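Local coordinates for cytoplasmic protein (Cryptococcus neoformans var. grubii serotype A, PDB 7LPO) that probably hydrolyses steryl beta-glucosides as a sterylglucosidase of glycoside hydrolase family 5, at residues G273-I285 and S379-P391. Numbering follows the deposited sequence.
Sequences GEGLIGCKDLAVI and STLLRPDYFSTLP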
loop_
_atom_site.group_PDB
_atom_site.type_symbol
_atom_site.label_atom_id
_atom_site.label_comp_id
_atom_site.label_asym_id
_atom_site.label_seq_id
_atom_site.Cartn_x
_atom_site.Cartn_y
_atom_site.Cartn_z
ATOM N N GLY A 273 5.588 8.520 -6.554
ATOM C CA GLY A 273 5.139 9.799 -7.070
ATOM C C GLY A 273 5.624 10.045 -8.488
ATOM O O GLY A 273 6.682 9.572 -8.905
ATOM N N GLU A 274 4.821 10.799 -9.238
ATOM C CA GLU A 274 5.133 11.141 -10.621
ATOM C C GLU A 274 5.791 12.509 -10.741
ATOM O O GLU A 274 6.198 12.895 -11.841
ATOM C CB GLU A 274 3.858 11.104 -11.480
ATOM C CG GLU A 274 2.909 9.964 -11.127
ATOM C CD GLU A 274 1.848 9.690 -12.205
ATOM O OE1 GLU A 274 1.359 8.537 -12.280
ATOM O OE2 GLU A 274 1.502 10.622 -12.972
ATOM N N GLY A 275 5.899 13.245 -9.639
ATOM C CA GLY A 275 6.429 14.594 -9.697
ATOM C C GLY A 275 5.719 15.444 -10.725
ATOM O O GLY A 275 4.490 15.442 -10.833
ATOM N N LEU A 276 6.497 16.185 -11.500
ATOM C CA LEU A 276 5.956 17.014 -12.563
ATOM C C LEU A 276 5.960 16.316 -13.915
ATOM O O LEU A 276 5.573 16.930 -14.913
ATOM C CB LEU A 276 6.748 18.312 -12.644
ATOM C CG LEU A 276 6.526 19.229 -11.440
ATOM C CD1 LEU A 276 7.511 20.370 -11.451
ATOM C CD2 LEU A 276 5.089 19.744 -11.434
ATOM N N ILE A 277 6.377 15.050 -13.965
ATOM C CA ILE A 277 6.544 14.359 -15.236
ATOM C C ILE A 277 5.189 14.193 -15.906
ATOM O O ILE A 277 4.243 13.661 -15.309
ATOM C CB ILE A 277 7.204 12.992 -15.024
ATOM C CG1 ILE A 277 8.615 13.132 -14.463
ATOM C CG2 ILE A 277 7.238 12.234 -16.326
ATOM C CD1 ILE A 277 9.111 11.855 -13.804
ATOM N N GLY A 278 5.097 14.622 -17.158
ATOM C CA GLY A 278 3.850 14.569 -17.881
ATOM C C GLY A 278 2.949 15.759 -17.675
ATOM O O GLY A 278 1.864 15.794 -18.261
ATOM N N CYS A 279 3.353 16.735 -16.865
ATOM C CA CYS A 279 2.529 17.923 -16.699
ATOM C C CYS A 279 2.356 18.600 -18.049
ATOM O O CYS A 279 3.338 18.880 -18.741
ATOM C CB CYS A 279 3.156 18.896 -15.704
ATOM S SG CYS A 279 2.094 20.348 -15.408
ATOM N N LYS A 280 1.104 18.844 -18.431
ATOM C CA LYS A 280 0.827 19.452 -19.728
ATOM C C LYS A 280 0.984 20.965 -19.691
ATOM O O LYS A 280 1.348 21.572 -20.702
ATOM C CB LYS A 280 -0.589 19.085 -20.186
ATOM C CG LYS A 280 -0.836 17.588 -20.294
ATOM C CD LYS A 280 -0.035 16.975 -21.431
ATOM C CE LYS A 280 -0.170 15.451 -21.458
ATOM N NZ LYS A 280 1.035 14.764 -20.884
ATOM N N ASP A 281 0.730 21.585 -18.543
ATOM C CA ASP A 281 0.688 23.040 -18.448
ATOM C C ASP A 281 0.961 23.409 -16.995
ATOM O O ASP A 281 0.114 23.189 -16.124
ATOM C CB ASP A 281 -0.665 23.561 -18.920
ATOM C CG ASP A 281 -0.705 25.068 -19.048
ATOM O OD1 ASP A 281 0.258 25.734 -18.619
ATOM O OD2 ASP A 281 -1.711 25.587 -19.582
ATOM N N LEU A 282 2.140 23.964 -16.739
ATOM C CA LEU A 282 2.536 24.284 -15.377
ATOM C C LEU A 282 1.737 25.434 -14.776
ATOM O O LEU A 282 1.908 25.731 -13.587
ATOM C CB LEU A 282 4.025 24.618 -15.357
ATOM C CG LEU A 282 4.946 23.423 -15.621
ATOM C CD1 LEU A 282 6.324 23.892 -16.025
ATOM C CD2 LEU A 282 5.016 22.535 -14.396
ATOM N N ALA A 283 0.877 26.082 -15.551
ATOM C CA ALA A 283 0.107 27.207 -15.041
ATOM C C ALA A 283 -1.226 26.788 -14.435
ATOM O O ALA A 283 -1.944 27.638 -13.902
ATOM C CB ALA A 283 -0.136 28.224 -16.158
ATOM N N VAL A 284 -1.578 25.512 -14.486
ATOM C CA VAL A 284 -2.881 25.073 -14.013
ATOM C C VAL A 284 -2.771 23.720 -13.328
ATOM O O VAL A 284 -1.861 22.934 -13.601
ATOM C CB VAL A 284 -3.898 24.995 -15.174
ATOM C CG1 VAL A 284 -4.098 26.359 -15.810
ATOM C CG2 VAL A 284 -3.423 23.995 -16.219
ATOM N N ILE A 285 -3.710 23.464 -12.424
ATOM C CA ILE A 285 -3.975 22.122 -11.919
ATOM C C ILE A 285 -5.055 21.505 -12.804
ATOM O O ILE A 285 -6.149 22.080 -12.911
ATOM C CB ILE A 285 -4.430 22.154 -10.457
ATOM C CG1 ILE A 285 -3.248 22.457 -9.531
ATOM C CG2 ILE A 285 -5.079 20.819 -10.079
ATOM C CD1 ILE A 285 -3.656 22.931 -8.165
ATOM N N SER A 379 8.576 36.493 -13.106
ATOM C CA SER A 379 7.623 35.435 -12.763
ATOM C C SER A 379 6.941 34.856 -13.997
ATOM O O SER A 379 5.841 34.294 -13.905
ATOM C CB SER A 379 6.569 35.933 -11.768
ATOM O OG SER A 379 7.184 36.487 -10.616
ATOM N N THR A 380 7.580 34.970 -15.155
ATOM C CA THR A 380 6.995 34.510 -16.403
ATOM C C THR A 380 7.293 33.030 -16.599
ATOM O O THR A 380 8.446 32.599 -16.490
ATOM C CB THR A 380 7.532 35.320 -17.582
ATOM O OG1 THR A 380 7.252 36.708 -17.372
ATOM C CG2 THR A 380 6.881 34.870 -18.875
ATOM N N LEU A 381 6.241 32.255 -16.855
ATOM C CA LEU A 381 6.379 30.857 -17.241
ATOM C C LEU A 381 6.916 30.810 -18.661
ATOM O O LEU A 381 6.243 31.251 -19.597
ATOM C CB LEU A 381 5.032 30.153 -17.144
ATOM C CG LEU A 381 4.994 28.640 -17.307
ATOM C CD1 LEU A 381 5.916 27.953 -16.330
ATOM C CD2 LEU A 381 3.535 28.169 -17.140
ATOM N N LEU A 382 8.134 30.302 -18.825
ATOM C CA LEU A 382 8.779 30.305 -20.131
ATOM C C LEU A 382 8.531 29.027 -20.922
ATOM O O LEU A 382 8.491 29.071 -22.158
ATOM C CB LEU A 382 10.286 30.501 -19.973
ATOM C CG LEU A 382 10.772 31.832 -19.411
ATOM C CD1 LEU A 382 12.288 31.799 -19.295
ATOM C CD2 LEU A 382 10.339 33.005 -20.273
ATOM N N ARG A 383 8.364 27.890 -20.245
ATOM C CA ARG A 383 8.175 26.595 -20.904
ATOM C C ARG A 383 7.062 25.848 -20.186
ATOM O O ARG A 383 7.297 24.870 -19.467
ATOM C CB ARG A 383 9.480 25.796 -20.918
ATOM C CG ARG A 383 10.636 26.506 -21.650
ATOM C CD ARG A 383 11.913 25.637 -21.720
ATOM N NE ARG A 383 11.737 24.482 -22.601
ATOM C CZ ARG A 383 12.709 23.640 -22.955
ATOM N NH1 ARG A 383 13.948 23.815 -22.516
ATOM N NH2 ARG A 383 12.441 22.615 -23.756
ATOM N N PRO A 384 5.819 26.278 -20.378
ATOM C CA PRO A 384 4.708 25.633 -19.652
ATOM C C PRO A 384 4.610 24.127 -19.876
ATOM O O PRO A 384 4.137 23.406 -18.986
ATOM C CB PRO A 384 3.456 26.355 -20.180
ATOM C CG PRO A 384 3.960 27.577 -20.924
ATOM C CD PRO A 384 5.376 27.301 -21.345
ATOM N N ASP A 385 5.034 23.628 -21.034
ATOM C CA ASP A 385 4.950 22.208 -21.358
ATOM C C ASP A 385 6.277 21.476 -21.165
ATOM O O ASP A 385 6.417 20.333 -21.614
ATOM C CB ASP A 385 4.473 22.036 -22.799
ATOM C CG ASP A 385 5.461 22.603 -23.805
ATOM O OD1 ASP A 385 6.235 23.523 -23.440
ATOM O OD2 ASP A 385 5.470 22.130 -24.959
ATOM N N TYR A 386 7.238 22.099 -20.492
ATOM C CA TYR A 386 8.578 21.554 -20.301
ATOM C C TYR A 386 8.595 20.070 -19.965
ATOM O O TYR A 386 9.412 19.320 -20.512
ATOM C CB TYR A 386 9.272 22.339 -19.188
ATOM C CG TYR A 386 10.692 21.942 -18.884
ATOM C CD1 TYR A 386 11.721 22.238 -19.775
ATOM C CD2 TYR A 386 11.021 21.304 -17.694
ATOM C CE1 TYR A 386 13.036 21.890 -19.498
ATOM C CE2 TYR A 386 12.342 20.959 -17.409
ATOM C CZ TYR A 386 13.333 21.253 -18.318
ATOM O OH TYR A 386 14.626 20.907 -18.047
ATOM N N PHE A 387 7.709 19.645 -19.064
ATOM C CA PHE A 387 7.735 18.283 -18.548
ATOM C C PHE A 387 6.867 17.308 -19.343
ATOM O O PHE A 387 6.864 16.113 -19.034
ATOM C CB PHE A 387 7.289 18.274 -17.087
ATOM C CG PHE A 387 8.184 19.057 -16.163
ATOM C CD1 PHE A 387 9.342 18.494 -15.647
ATOM C CD2 PHE A 387 7.854 20.349 -15.786
ATOM C CE1 PHE A 387 10.163 19.217 -14.765
ATOM C CE2 PHE A 387 8.664 21.071 -14.911
ATOM C CZ PHE A 387 9.816 20.497 -14.395
ATOM N N SER A 388 6.138 17.770 -20.353
ATOM C CA SER A 388 5.272 16.886 -21.126
ATOM C C SER A 388 5.987 16.193 -22.280
ATOM O O SER A 388 5.431 15.252 -22.861
ATOM C CB SER A 388 4.082 17.670 -21.684
ATOM O OG SER A 388 4.517 18.624 -22.639
ATOM N N THR A 389 7.189 16.637 -22.624
ATOM C CA THR A 389 7.950 16.101 -23.742
ATOM C C THR A 389 9.404 15.980 -23.296
ATOM O O THR A 389 9.734 16.210 -22.132
ATOM C CB THR A 389 7.813 17.006 -24.979
ATOM O OG1 THR A 389 8.242 18.339 -24.656
ATOM C CG2 THR A 389 6.359 17.058 -25.472
ATOM N N LEU A 390 10.285 15.638 -24.221
ATOM C CA LEU A 390 11.724 15.650 -23.948
ATOM C C LEU A 390 12.302 17.019 -24.297
ATOM O O LEU A 390 12.096 17.496 -25.418
ATOM C CB LEU A 390 12.432 14.569 -24.753
ATOM C CG LEU A 390 11.832 13.170 -24.569
ATOM C CD1 LEU A 390 12.318 12.220 -25.638
ATOM C CD2 LEU A 390 12.171 12.629 -23.171
ATOM N N PRO A 391 13.007 17.686 -23.376
ATOM C CA PRO A 391 13.437 19.068 -23.661
ATOM C C PRO A 391 14.290 19.225 -24.910
ATOM O O PRO A 391 14.242 20.291 -25.534
ATOM C CB PRO A 391 14.217 19.461 -22.397
ATOM C CG PRO A 391 13.555 18.671 -21.302
ATOM C CD PRO A 391 13.222 17.328 -21.959
HETATM O O HOH W 1 5.141 21.011 -18.099
HETATM O O HOH W 2 3.187 13.708 -21.752
#
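Leu276 covers one face of the Phe387 ring and Leu282 meets its edge. Leu276 lays CB over the face, 3.8 Å from the ring centroid and 6° off its normal, in a CH-pi contact, while its CD1 reaches Phe387 CE2 at 3.7 Å. CD2 of the neighbouring Tyr386 lies over the opposite face, and Leu282 CD1 touches the edge. With CG anti to its carbonyl carbon (chi1 -62°), Phe387 turns its ring into this pocket, where Trp368 adds an edge-to-face contact. Two backbone bonds join the segments beside this apolar cluster: Gly278 N to Phe387 O, 3.0 Å, from above the carbonyl plane, and Leu282 N to Pro384 O, 3.1 Å. Between them, water 1 donates to Cys279 O and Pro384 O and accepts from Phe387 N.

The outer side is looser and more polar. Lys280, bent at chi2 and chi4, returns NZ to Gly278 O at 2.9 Å; Asp281 OD1 closes an Asx turn onto the backbone N of Ala283, and Ala283 CB touches Leu381 CD2.

The loop after strand 263-267 and the turn-rich segment 379-391 thus depend on the fit of the Phe387 ring and on main-chain bonding, direct or through water, with no salt bridge between them.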